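Local coordinates for uncharacterized protein (Bacteroides ovatus, PDB 3P02), which is of unknown function but probably pairs an N-terminal immunoglobulin-like beta sandwich with a C-terminal domain built on one large curled antiparallel sheet, at residues A[9-15]-A[143-147]; A[88-93]-A[107-113]; A[177-181]-A[197-201]; A[211-217]-A[229-235]. All blocks are in the same frame, centred on the assembly; numbering follows the deposited sequence. Where two conformers were deposited one is given.

Contact 1. Residues A[9-15]-A[143-147]; sequences FKQLISF and YYRTA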
# COMPACT_ATOMS: atom_id res chain seq x y z
N PHE A 9 -8.95 10.90 -32.82
CA PHE A 9 -8.38 10.69 -31.49
C PHE A 9 -8.58 9.23 -31.05
O PHE A 9 -7.91 8.78 -30.11
CB PHE A 9 -8.97 11.67 -30.49
CG PHE A 9 -8.61 13.10 -30.77
CD1 PHE A 9 -7.36 13.61 -30.41
CD2 PHE A 9 -9.50 13.95 -31.42
CE1 PHE A 9 -7.01 14.92 -30.71
CE2 PHE A 9 -9.16 15.27 -31.70
CZ PHE A 9 -7.92 15.75 -31.34
N LYS A 10 -9.47 8.51 -31.76
CA LYS A 10 -9.76 7.09 -31.54
C LYS A 10 -9.04 6.20 -32.62
O LYS A 10 -9.59 5.19 -33.09
CB LYS A 10 -11.27 6.80 -31.44
CG LYS A 10 -11.81 7.18 -30.06
CD LYS A 10 -12.97 6.30 -29.63
CE LYS A 10 -14.31 6.90 -29.93
NZ LYS A 10 -15.35 6.41 -28.98
N GLN A 11 -7.81 6.60 -32.96
CA GLN A 11 -6.86 5.90 -33.83
C GLN A 11 -5.46 6.06 -33.20
O GLN A 11 -4.47 5.55 -33.71
CB GLN A 11 -6.92 6.33 -35.31
CG GLN A 11 -6.78 7.83 -35.60
CD GLN A 11 -5.36 8.34 -35.79
OE1 GLN A 11 -4.39 7.59 -35.98
NE2 GLN A 11 -5.22 9.66 -35.78
N LEU A 12 -5.43 6.77 -32.06
CA LEU A 12 -4.24 7.03 -31.27
C LEU A 12 -4.12 6.01 -30.14
O LEU A 12 -4.97 5.12 -29.99
CB LEU A 12 -4.22 8.47 -30.74
CG LEU A 12 -4.26 9.58 -31.84
CD1 LEU A 12 -4.39 10.96 -31.22
CD2 LEU A 12 -3.04 9.53 -32.76
N ILE A 13 -3.03 6.11 -29.40
CA ILE A 13 -2.68 5.10 -28.41
C ILE A 13 -3.02 5.54 -26.99
O ILE A 13 -2.93 6.72 -26.67
CB ILE A 13 -1.19 4.80 -28.60
CG1 ILE A 13 -0.96 4.27 -30.06
CG2 ILE A 13 -0.65 3.80 -27.57
CD1 ILE A 13 0.33 4.41 -30.54
N SER A 14 -3.45 4.59 -26.16
CA SER A 14 -3.84 4.90 -24.79
C SER A 14 -3.46 3.78 -23.85
O SER A 14 -3.03 2.71 -24.31
CB SER A 14 -5.35 5.11 -24.73
OG SER A 14 -6.03 3.93 -25.12
N PHE A 15 -3.68 4.00 -22.55
CA PHE A 15 -3.48 2.95 -21.56
C PHE A 15 -4.81 2.32 -21.21
O PHE A 15 -5.85 3.00 -21.23
CB PHE A 15 -2.82 3.48 -20.29
CG PHE A 15 -1.39 3.88 -20.44
CD1 PHE A 15 -0.43 2.95 -20.87
CD2 PHE A 15 -0.98 5.18 -20.16
CE1 PHE A 15 0.91 3.32 -20.99
CE2 PHE A 15 0.38 5.53 -20.24
CZ PHE A 15 1.31 4.60 -20.66
N TYR A 143 -9.27 10.37 -23.37
CA TYR A 143 -8.67 9.30 -24.16
C TYR A 143 -7.64 8.47 -23.42
O TYR A 143 -6.93 7.72 -24.08
CB TYR A 143 -8.08 9.88 -25.44
CG TYR A 143 -9.15 10.44 -26.34
CD1 TYR A 143 -10.10 9.60 -26.92
CD2 TYR A 143 -9.24 11.80 -26.58
CE1 TYR A 143 -11.13 10.11 -27.71
CE2 TYR A 143 -10.26 12.32 -27.38
CZ TYR A 143 -11.21 11.48 -27.93
OH TYR A 143 -12.20 11.99 -28.73
N TYR A 144 -7.60 8.55 -22.08
CA TYR A 144 -6.74 7.73 -21.23
C TYR A 144 -5.28 7.72 -21.69
O TYR A 144 -4.64 6.66 -21.70
CB TYR A 144 -7.28 6.27 -21.16
CG TYR A 144 -8.76 6.19 -20.87
CD1 TYR A 144 -9.25 6.32 -19.58
CD2 TYR A 144 -9.69 6.02 -21.90
CE1 TYR A 144 -10.62 6.29 -19.31
CE2 TYR A 144 -11.06 5.99 -21.65
CZ TYR A 144 -11.52 6.10 -20.35
OH TYR A 144 -12.87 6.05 -20.09
N ARG A 145 -4.71 8.91 -21.98
CA ARG A 145 -3.30 8.96 -22.37
C ARG A 145 -2.35 8.76 -21.18
O ARG A 145 -1.20 8.41 -21.41
CB ARG A 145 -2.94 10.31 -23.03
CG ARG A 145 -3.74 10.69 -24.24
CD ARG A 145 -3.77 9.66 -25.35
NE ARG A 145 -4.58 10.25 -26.42
CZ ARG A 145 -5.32 9.58 -27.29
NH1 ARG A 145 -5.34 8.25 -27.27
NH2 ARG A 145 -6.09 10.23 -28.15
N THR A 146 -2.84 8.98 -19.95
CA THR A 146 -2.03 8.96 -18.73
C THR A 146 -2.58 7.96 -17.70
O THR A 146 -3.77 7.95 -17.40
CB THR A 146 -1.99 10.40 -18.17
OG1 THR A 146 -1.34 11.20 -19.16
CG2 THR A 146 -1.19 10.52 -16.86
N ALA A 147 -1.68 7.14 -17.15
CA ALA A 147 -1.96 6.18 -16.08
C ALA A 147 -1.19 6.60 -14.83
O ALA A 147 -0.06 7.12 -14.93
CB ALA A 147 -1.52 4.78 -16.52
O HOH W 1 -7.26 6.56 -28.43

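Contact 2. Residues A[88-93]-A[107-113]; sequences KYYSFP and LPIEFSL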
# COMPACT_ATOMS: atom_id res chain seq x y z
N LYS A 88 14.85 6.11 -8.48
CA LYS A 88 15.63 4.95 -8.06
C LYS A 88 14.75 3.71 -7.81
O LYS A 88 15.25 2.59 -7.86
CB LYS A 88 16.47 5.26 -6.83
CG LYS A 88 15.69 5.61 -5.57
CD LYS A 88 16.68 5.73 -4.41
CE LYS A 88 16.02 5.79 -3.08
NZ LYS A 88 17.00 5.58 -1.99
N TYR A 89 13.43 3.91 -7.66
CA TYR A 89 12.53 2.80 -7.38
C TYR A 89 11.91 2.15 -8.61
O TYR A 89 11.20 1.13 -8.45
CB TYR A 89 11.40 3.26 -6.48
CG TYR A 89 11.90 3.68 -5.12
CD1 TYR A 89 12.41 2.75 -4.22
CD2 TYR A 89 11.87 5.02 -4.73
CE1 TYR A 89 12.87 3.14 -2.97
CE2 TYR A 89 12.32 5.41 -3.47
CZ TYR A 89 12.83 4.47 -2.60
OH TYR A 89 13.28 4.82 -1.34
N TYR A 90 12.17 2.66 -9.83
CA TYR A 90 11.56 2.01 -10.97
C TYR A 90 12.39 2.17 -12.22
O TYR A 90 13.28 3.03 -12.29
CB TYR A 90 10.12 2.59 -11.23
CG TYR A 90 10.12 4.06 -11.61
CD1 TYR A 90 10.38 4.46 -12.93
CD2 TYR A 90 9.99 5.05 -10.65
CE1 TYR A 90 10.46 5.82 -13.27
CE2 TYR A 90 10.06 6.41 -10.98
CZ TYR A 90 10.31 6.78 -12.29
OH TYR A 90 10.42 8.11 -12.60
N SER A 91 12.03 1.38 -13.24
CA SER A 91 12.59 1.53 -14.58
C SER A 91 11.58 1.07 -15.61
O SER A 91 10.84 0.11 -15.40
CB SER A 91 13.92 0.81 -14.74
OG SER A 91 13.77 -0.59 -14.85
N PHE A 92 11.54 1.78 -16.73
CA PHE A 92 10.65 1.41 -17.82
C PHE A 92 11.25 1.90 -19.13
O PHE A 92 11.90 2.94 -19.13
CB PHE A 92 9.20 1.90 -17.61
CG PHE A 92 9.01 3.39 -17.60
CD1 PHE A 92 8.89 4.10 -18.80
CD2 PHE A 92 8.91 4.09 -16.41
CE1 PHE A 92 8.68 5.48 -18.79
CE2 PHE A 92 8.72 5.48 -16.41
CZ PHE A 92 8.61 6.17 -17.60
N PRO A 93 11.04 1.19 -20.25
CA PRO A 93 11.61 1.69 -21.51
C PRO A 93 10.89 2.96 -21.96
O PRO A 93 9.66 3.07 -21.82
CB PRO A 93 11.40 0.52 -22.48
CG PRO A 93 10.24 -0.22 -21.92
CD PRO A 93 10.34 -0.10 -20.42
N LEU A 107 3.68 -2.11 -21.54
CA LEU A 107 4.77 -1.33 -21.01
C LEU A 107 5.22 -2.02 -19.73
O LEU A 107 4.49 -1.98 -18.75
CB LEU A 107 4.41 0.14 -20.75
CG LEU A 107 5.54 0.99 -20.11
CD1 LEU A 107 6.76 1.08 -21.02
CD2 LEU A 107 5.03 2.38 -19.79
N PRO A 108 6.37 -2.70 -19.74
CA PRO A 108 6.82 -3.35 -18.49
C PRO A 108 7.53 -2.35 -17.59
O PRO A 108 8.51 -1.71 -18.00
CB PRO A 108 7.73 -4.49 -18.96
CG PRO A 108 8.15 -4.11 -20.41
CD PRO A 108 7.33 -2.91 -20.85
N ILE A 109 7.01 -2.20 -16.36
CA ILE A 109 7.61 -1.30 -15.38
C ILE A 109 8.21 -2.16 -14.28
O ILE A 109 7.47 -2.83 -13.55
CB ILE A 109 6.61 -0.27 -14.80
CG1 ILE A 109 5.94 0.54 -15.95
CG2 ILE A 109 7.33 0.66 -13.80
CD1 ILE A 109 4.52 0.66 -15.87
N GLU A 110 9.55 -2.10 -14.13
CA GLU A 110 10.23 -2.86 -13.09
C GLU A 110 10.30 -2.03 -11.83
O GLU A 110 10.96 -1.00 -11.82
CB GLU A 110 11.63 -3.29 -13.54
CG GLU A 110 11.59 -4.32 -14.67
CD GLU A 110 12.92 -4.86 -15.15
OE1 GLU A 110 13.98 -4.38 -14.67
OE2 GLU A 110 12.91 -5.78 -16.00
N PHE A 111 9.56 -2.43 -10.81
CA PHE A 111 9.63 -1.76 -9.51
C PHE A 111 10.69 -2.42 -8.65
O PHE A 111 10.76 -3.67 -8.60
CB PHE A 111 8.28 -1.84 -8.81
CG PHE A 111 7.24 -0.95 -9.46
CD1 PHE A 111 7.23 0.43 -9.22
CD2 PHE A 111 6.33 -1.47 -10.37
CE1 PHE A 111 6.26 1.25 -9.79
CE2 PHE A 111 5.37 -0.64 -10.96
CZ PHE A 111 5.35 0.72 -10.68
N SER A 112 11.50 -1.61 -7.95
CA SER A 112 12.54 -2.07 -7.01
C SER A 112 12.37 -1.23 -5.78
O SER A 112 12.86 -0.10 -5.73
CB SER A 112 13.93 -1.92 -7.64
OG SER A 112 14.05 -2.75 -8.78
N LEU A 113 11.54 -1.71 -4.82
CA LEU A 113 11.13 -0.87 -3.70
C LEU A 113 11.79 -1.09 -2.35
O LEU A 113 11.28 -0.56 -1.36
CB LEU A 113 9.60 -1.04 -3.53
CG LEU A 113 8.76 -0.92 -4.84
CD1 LEU A 113 7.29 -1.04 -4.54
CD2 LEU A 113 9.01 0.43 -5.57
O HOH W 2 14.97 -2.82 -12.87

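Contact 3. Residues A[177-181]-A[197-201]; sequences KFSST and AGQRT. With EDO (1,2-ethanediol), chain D.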
# COMPACT_ATOMS: atom_id res chain seq x y z
N LYS A 177 -10.99 4.56 26.05
CA LYS A 177 -10.96 5.92 25.49
C LYS A 177 -11.03 5.89 23.98
O LYS A 177 -11.62 6.79 23.37
CB LYS A 177 -9.71 6.69 25.97
CG LYS A 177 -9.71 6.90 27.49
CD LYS A 177 -10.84 7.82 27.94
CE LYS A 177 -11.05 7.72 29.43
NZ LYS A 177 -12.26 8.51 29.84
N PHE A 178 -10.43 4.87 23.36
CA PHE A 178 -10.48 4.77 21.91
C PHE A 178 -10.13 3.36 21.45
O PHE A 178 -9.42 2.63 22.15
CB PHE A 178 -9.53 5.79 21.24
CG PHE A 178 -8.06 5.57 21.53
CD1 PHE A 178 -7.29 4.74 20.72
CD2 PHE A 178 -7.44 6.24 22.58
CE1 PHE A 178 -5.92 4.55 20.99
CE2 PHE A 178 -6.09 6.05 22.86
CZ PHE A 178 -5.33 5.22 22.05
N SER A 179 -10.55 3.02 20.22
CA SER A 179 -10.14 1.81 19.51
C SER A 179 -10.51 2.01 18.05
O SER A 179 -11.35 2.87 17.73
CB SER A 179 -10.74 0.52 20.07
OG SER A 179 -12.14 0.46 19.84
N SER A 180 -9.92 1.19 17.17
CA SER A 180 -10.20 1.27 15.74
C SER A 180 -10.59 -0.09 15.23
O SER A 180 -9.89 -1.06 15.55
CB SER A 180 -8.96 1.77 15.00
OG SER A 180 -8.56 3.04 15.48
N THR A 181 -11.64 -0.17 14.41
CA THR A 181 -12.08 -1.47 13.89
C THR A 181 -11.02 -2.08 13.00
O THR A 181 -10.87 -3.32 13.01
CB THR A 181 -13.42 -1.39 13.13
OG1 THR A 181 -13.29 -0.55 11.99
CG2 THR A 181 -14.56 -0.93 14.00
N ALA A 197 0.08 4.36 16.57
CA ALA A 197 -0.60 4.46 17.84
C ALA A 197 -1.63 5.63 17.82
O ALA A 197 -1.58 6.49 16.93
CB ALA A 197 0.43 4.70 18.95
N GLY A 198 -2.51 5.66 18.84
CA GLY A 198 -3.42 6.79 19.03
C GLY A 198 -4.40 7.13 17.93
O GLY A 198 -4.69 8.31 17.69
N GLN A 199 -4.94 6.09 17.28
CA GLN A 199 -5.95 6.17 16.22
C GLN A 199 -5.43 6.81 14.93
O GLN A 199 -6.22 7.06 14.01
CB GLN A 199 -7.23 6.88 16.70
CG GLN A 199 -8.09 6.00 17.56
CD GLN A 199 -9.47 6.55 17.70
OE1 GLN A 199 -9.66 7.70 18.09
NE2 GLN A 199 -10.47 5.72 17.42
N ARG A 200 -4.11 7.01 14.82
CA ARG A 200 -3.56 7.59 13.59
C ARG A 200 -3.70 6.59 12.43
O ARG A 200 -3.75 5.36 12.60
CB ARG A 200 -2.08 8.01 13.78
CG ARG A 200 -1.86 9.47 14.23
CD ARG A 200 -2.58 9.79 15.54
NE ARG A 200 -2.24 11.13 16.00
CZ ARG A 200 -2.49 11.58 17.23
NH1 ARG A 200 -3.16 10.83 18.10
NH2 ARG A 200 -2.11 12.79 17.59
N THR A 201 -3.79 7.13 11.21
CA THR A 201 -3.89 6.35 9.98
C THR A 201 -3.07 7.07 8.93
O THR A 201 -2.58 8.18 9.18
CB THR A 201 -5.38 6.21 9.50
OG1 THR A 201 -5.79 7.49 9.01
CG2 THR A 201 -6.37 5.73 10.60
C1 EDO D . -6.55 10.26 19.72
O1 EDO D . -6.38 10.11 18.31
C2 EDO D . -7.27 9.05 20.31
O2 EDO D . -8.68 9.15 20.05

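Contact 4. Residues A[211-217]-A[229-235]; sequences KVFLQFT and KMKIWAE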
# COMPACT_ATOMS: atom_id res chain seq x y z
N LYS A 211 4.36 6.13 14.88
CA LYS A 211 4.75 4.81 14.37
C LYS A 211 5.23 3.85 15.47
O LYS A 211 6.11 4.18 16.28
CB LYS A 211 5.87 4.97 13.34
CG LYS A 211 5.37 5.53 12.00
CD LYS A 211 6.52 5.91 11.06
CE LYS A 211 7.29 4.70 10.58
NZ LYS A 211 8.50 5.08 9.79
N VAL A 212 4.64 2.66 15.47
CA VAL A 212 5.02 1.58 16.39
C VAL A 212 5.40 0.39 15.52
O VAL A 212 4.59 -0.05 14.70
CB VAL A 212 3.90 1.22 17.40
CG1 VAL A 212 4.33 0.02 18.25
CG2 VAL A 212 3.57 2.43 18.28
N PHE A 213 6.63 -0.08 15.68
CA PHE A 213 7.16 -1.16 14.87
C PHE A 213 6.93 -2.50 15.53
O PHE A 213 7.01 -2.62 16.75
CB PHE A 213 8.66 -0.97 14.65
CG PHE A 213 9.04 0.26 13.84
CD1 PHE A 213 9.18 1.51 14.46
CD2 PHE A 213 9.23 0.18 12.47
CE1 PHE A 213 9.48 2.66 13.71
CE2 PHE A 213 9.54 1.32 11.72
CZ PHE A 213 9.67 2.55 12.34
N LEU A 214 6.66 -3.51 14.69
CA LEU A 214 6.49 -4.92 15.09
C LEU A 214 7.38 -5.77 14.25
O LEU A 214 7.37 -5.62 13.02
CB LEU A 214 5.03 -5.40 14.91
CG LEU A 214 4.00 -4.76 15.86
CD1 LEU A 214 2.56 -5.01 15.35
CD2 LEU A 214 4.19 -5.27 17.31
N GLN A 215 8.11 -6.67 14.90
CA GLN A 215 8.95 -7.62 14.17
C GLN A 215 8.46 -9.02 14.46
O GLN A 215 8.32 -9.39 15.62
CB GLN A 215 10.43 -7.45 14.55
CG GLN A 215 11.36 -8.43 13.83
CD GLN A 215 12.80 -8.21 14.25
OE1 GLN A 215 13.16 -7.15 14.77
NE2 GLN A 215 13.65 -9.19 14.01
N PHE A 216 8.19 -9.79 13.40
CA PHE A 216 7.74 -11.17 13.50
C PHE A 216 8.97 -12.06 13.42
O PHE A 216 9.53 -12.23 12.33
CB PHE A 216 6.76 -11.48 12.35
CG PHE A 216 5.47 -10.71 12.47
CD1 PHE A 216 5.38 -9.39 12.02
CD2 PHE A 216 4.35 -11.29 13.06
CE1 PHE A 216 4.19 -8.67 12.14
CE2 PHE A 216 3.14 -10.58 13.16
CZ PHE A 216 3.08 -9.26 12.71
N THR A 217 9.42 -12.61 14.54
CA THR A 217 10.62 -13.46 14.51
C THR A 217 10.26 -14.89 14.13
O THR A 217 9.11 -15.31 14.24
CB THR A 217 11.34 -13.47 15.90
OG1 THR A 217 10.68 -14.43 16.76
CG2 THR A 217 11.43 -12.06 16.56
N LYS A 229 7.85 -15.47 19.05
CA LYS A 229 8.28 -14.20 19.66
C LYS A 229 8.20 -13.05 18.65
O LYS A 229 8.34 -13.23 17.43
CB LYS A 229 9.76 -14.30 20.13
CG LYS A 229 9.98 -15.27 21.28
CD LYS A 229 11.49 -15.36 21.61
CE LYS A 229 11.76 -16.60 22.39
NZ LYS A 229 13.19 -16.67 22.77
N MSE A 230 8.04 -11.85 19.20
CA MSE A 230 8.05 -10.59 18.46
C MSE A 230 8.90 -9.58 19.18
O MSE A 230 9.23 -9.74 20.37
CB MSE A 230 6.63 -10.04 18.33
CG MSE A 230 5.71 -10.99 17.59
SE MSE A 230 4.01 -10.19 17.26
CE MSE A 230 4.68 -8.89 15.94
N LYS A 231 9.26 -8.53 18.44
CA LYS A 231 9.85 -7.32 19.01
C LYS A 231 8.85 -6.19 18.76
O LYS A 231 8.16 -6.20 17.74
CB LYS A 231 11.21 -6.99 18.39
CG LYS A 231 12.27 -8.03 18.77
CD LYS A 231 13.60 -7.79 18.07
CE LYS A 231 14.60 -8.88 18.38
NZ LYS A 231 15.88 -8.67 17.65
N ILE A 232 8.78 -5.24 19.67
CA ILE A 232 7.94 -4.05 19.53
C ILE A 232 8.77 -2.84 19.96
O ILE A 232 9.46 -2.89 20.99
CB ILE A 232 6.59 -4.15 20.31
CG1 ILE A 232 5.63 -3.01 19.88
CG2 ILE A 232 6.81 -4.19 21.87
CD1 ILE A 232 4.17 -3.12 20.49
N TRP A 233 8.72 -1.75 19.18
CA TRP A 233 9.48 -0.57 19.58
C TRP A 233 8.98 0.68 18.85
O TRP A 233 8.21 0.59 17.90
CB TRP A 233 11.00 -0.78 19.31
CG TRP A 233 11.39 -0.78 17.86
CD1 TRP A 233 11.95 0.25 17.16
CD2 TRP A 233 11.33 -1.89 16.94
NE1 TRP A 233 12.20 -0.13 15.86
CE2 TRP A 233 11.85 -1.45 15.70
CE3 TRP A 233 10.94 -3.24 17.07
CZ2 TRP A 233 11.99 -2.30 14.60
CZ3 TRP A 233 11.00 -4.06 15.95
CH2 TRP A 233 11.51 -3.59 14.73
N ALA A 234 9.47 1.85 19.29
CA ALA A 234 9.19 3.11 18.61
C ALA A 234 10.51 3.77 18.30
O ALA A 234 11.51 3.48 18.97
CB ALA A 234 8.34 4.03 19.49
N GLU A 235 10.53 4.61 17.27
CA GLU A 235 11.73 5.40 16.96
C GLU A 235 11.61 6.82 17.53
O GLU A 235 12.63 7.45 17.80
CB GLU A 235 11.98 5.51 15.46
CG GLU A 235 12.55 4.25 14.86
CD GLU A 235 12.76 4.30 13.36
OE1 GLU A 235 12.34 5.29 12.72
OE2 GLU A 235 13.35 3.33 12.84
O HOH W 3 8.22 5.91 16.32
O HOH W 4 9.85 6.15 12.13

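Contact 1. Residues A[9-15]-A[143-147]
Phe9 O is gripped by Arg145 NH2 at 3.0 Å, in a bond that is almost straight (176° at the hydrogen), lies in the guanidinium plane and meets a carbonyl lone pair. A water beside the same oxygen accepts from Arg145 NH1 at 2.8 Å. NH1 also donates to Ile13 O at 2.9 Å, but this bond is bent to 134° and reaches the carbonyl from above its plane. The guanidinium thus ties Phe9 to Ile13 across the loop that leads into strand 13-15. Arg145 starts out pointing away from segment 9-15; the bend at its second torsion (chi2 -54°) folds the chain back and brings the charged group to the two carbonyls. Leu12 CB lies over one face of that flat group and Tyr143 CB over the other, while the backbone oxygens of Phe9 and Ile13 take its N-H groups, an arrangement that would suit a buried positive charge.

Beside this, Phe9 CB sits over a face of the Tyr143 ring, a CH-pi contact 3.6 Å from the centroid. The two rings are near parallel but slid apart, so they barely overlap; Tyr143 OH turns to Asp6. Further along, Phe15 N donates to Tyr144 O at 3.0 Å, and Phe15 CD2 packs against Ala147 CB at 3.7 Å. Ser14 pairs on its other side with Leu44. Strand 13-15 is an outermost strand of the four-stranded sheet, whereas 146-154 belongs to the mixed sheet, so the contact closes one edge between the two sheets of a beta sandwich, consistent with an immunoglobulin-like E-set domain.

Contact 2. Residues A[88-93]-A[107-113]
Tyr90 and Phe92 both hold CG between the backbone N and the carbonyl carbon (chi1 64° and 65°), which turns their rings away from segment 107-113 while their CB atoms still meet it. Phe92 CB rests 3.9 Å from Ile109 CG1, and Tyr90 CB lies 4.1 Å from Phe111 CD1. The setting is the edge of an antiparallel sheet in a beta sandwich: strand 90-91 is outermost, strand 104-112 is next to it, and the rings reach Leu124 and Leu126 of strand 122-130 in the facing sheet. The chain then changes partners, since strand 95-98 pairs with strand 55-61 of that other sheet.

The backbone ladder is short. Ser91 and Glu110 form a hydrogen-bonded pair, with Ser91 N to Glu110 O at 3.0 Å and Glu110 N to Ser91 O at 2.9 Å. Tyr90 and Phe111 make the adjoining non-hydrogen-bonded pair. Beyond it, Ser112 N donates to Tyr89 O at 2.8 Å, an almost straight bond that reaches the oxygen from above its carbonyl plane. At the other end, Pro93 offers no N-H, and its ring slides past Leu107, whose CD1 is 3.8 Å from Pro93 CD. Leu113 CD2 packs against Tyr89 CB, and the Tyr89 ring turns its edge to a backbone carbonyl: Ser112 O lies near the ring plane, 3.3 Å from Tyr89 CD1.

Contact 3. Residues A[177-181]-A[197-201]
A type I' beta turn from Ala197 to Arg200 brings the Gln199 side chain up against Phe178 and Ser179 at the end of an edge strand. Gln199 CG lies 3.5 Å from Phe178 CD1, and the extended side chain slides past the phenyl ring in the opposite direction, amide and ring planes 35° apart. The amide then ends in a weak, bent hydrogen bond, Gln199 NE2 to Ser179 O at 3.0 Å. Ser180 OG lies 3.6 Å from the same Gln199 CG. A molecule of 1,2-ethanediol, probably from the crystallisation liquor, lies between the two segments: its C2 sits over one face of the Phe178 ring, 3.6 Å from CD2, and its O2 donates to Gln199 OE1. Gly198 O accepts from the diol's O1 and, at 3.0 Å, from Arg200 NH1, close to the guanidinium plane.

Arg200 is salt-bridged to Asp206 and Asp278. Lys177 and Phe178 form a classic beta bulge opposite Gly168, and the Phe178 ring packs edge-to-face on Tyr289. Strand 176-178 is outermost in the ten-stranded sheet, seven places from strand 192-196 that leads into the turn, so the sheet curls to bring them close, with Met291 of strand 287-302 and Phe276 of strand 262-278 beneath.

Contact 4. Residues A[211-217]-A[229-235]
Strands 211-217 and 229-234 run antiparallel, their axes 4.6 Å apart at closest and 163° between directions, with Phe213-Trp233 and Gln215-Lys231 as hydrogen-bonded pairs. Phe213 N to Trp233 O, at 2.8 Å, is among the shorter rungs. Lys229 O takes two donors from one residue: Thr217 N at 3.1 Å and Thr217 OG1 at 2.7 Å, the hydroxyl coming from above the carbonyl plane.

On one face, the first torsion of Trp233 (chi1 71°) tips the indole over the neighbouring strand. Phe213 CB then sits over the six-membered ring, 3.5 Å from its centroid. The phenyl and the five-membered ring are near parallel but slid apart, and Glu235 CG lies 3.6 Å from Phe213 CE1.

The two strands form a beta hairpin within the large sheet, flanked by strands 192-196 and 242-255. On the opposite face, Val212 and Ile232 reach Phe274, and Phe216 and Met230 reach Ile269, of strand 262-278. Met230, a selenomethionine, bends at its last torsion (chi3 70°) and sets CE over the centre of the Phe216 ring, 3.5 Å from the centroid, with SE placed obliquely in a Met-aromatic contact. The Leu214 and Ile232 side chains lie side by side, pointing the same way, with Leu214 CD2 3.7 Å from Ile232 CG1. At the far end one water links Lys211 O to Glu235 N, and another joins Lys211 NZ to Glu235 OE1.

Overall arrangement
The four contacts fall into two pairs, one in each domain. Contact 2 is nested within the chain loop closed by contact 1; their centres are about 21 Å apart, and both reach the four-stranded sheet, at its two outermost strands, 13-15 and 90-91. Contacts 3 and 4 follow in series along the chain. They share the ten-stranded sheet, have centres about 18 Å apart and touch where Ala197 CB meets Val212 CG2 at 3.9 Å. Between the pairs the centres lie about 30 to 46 Å apart, with contact 1 across the chain's centre from contacts 3 and 4. Strand 146-154, which begins in contact 1, leads from the N-terminal sandwich toward the C-terminal sheet, giving an elongated two-domain molecule.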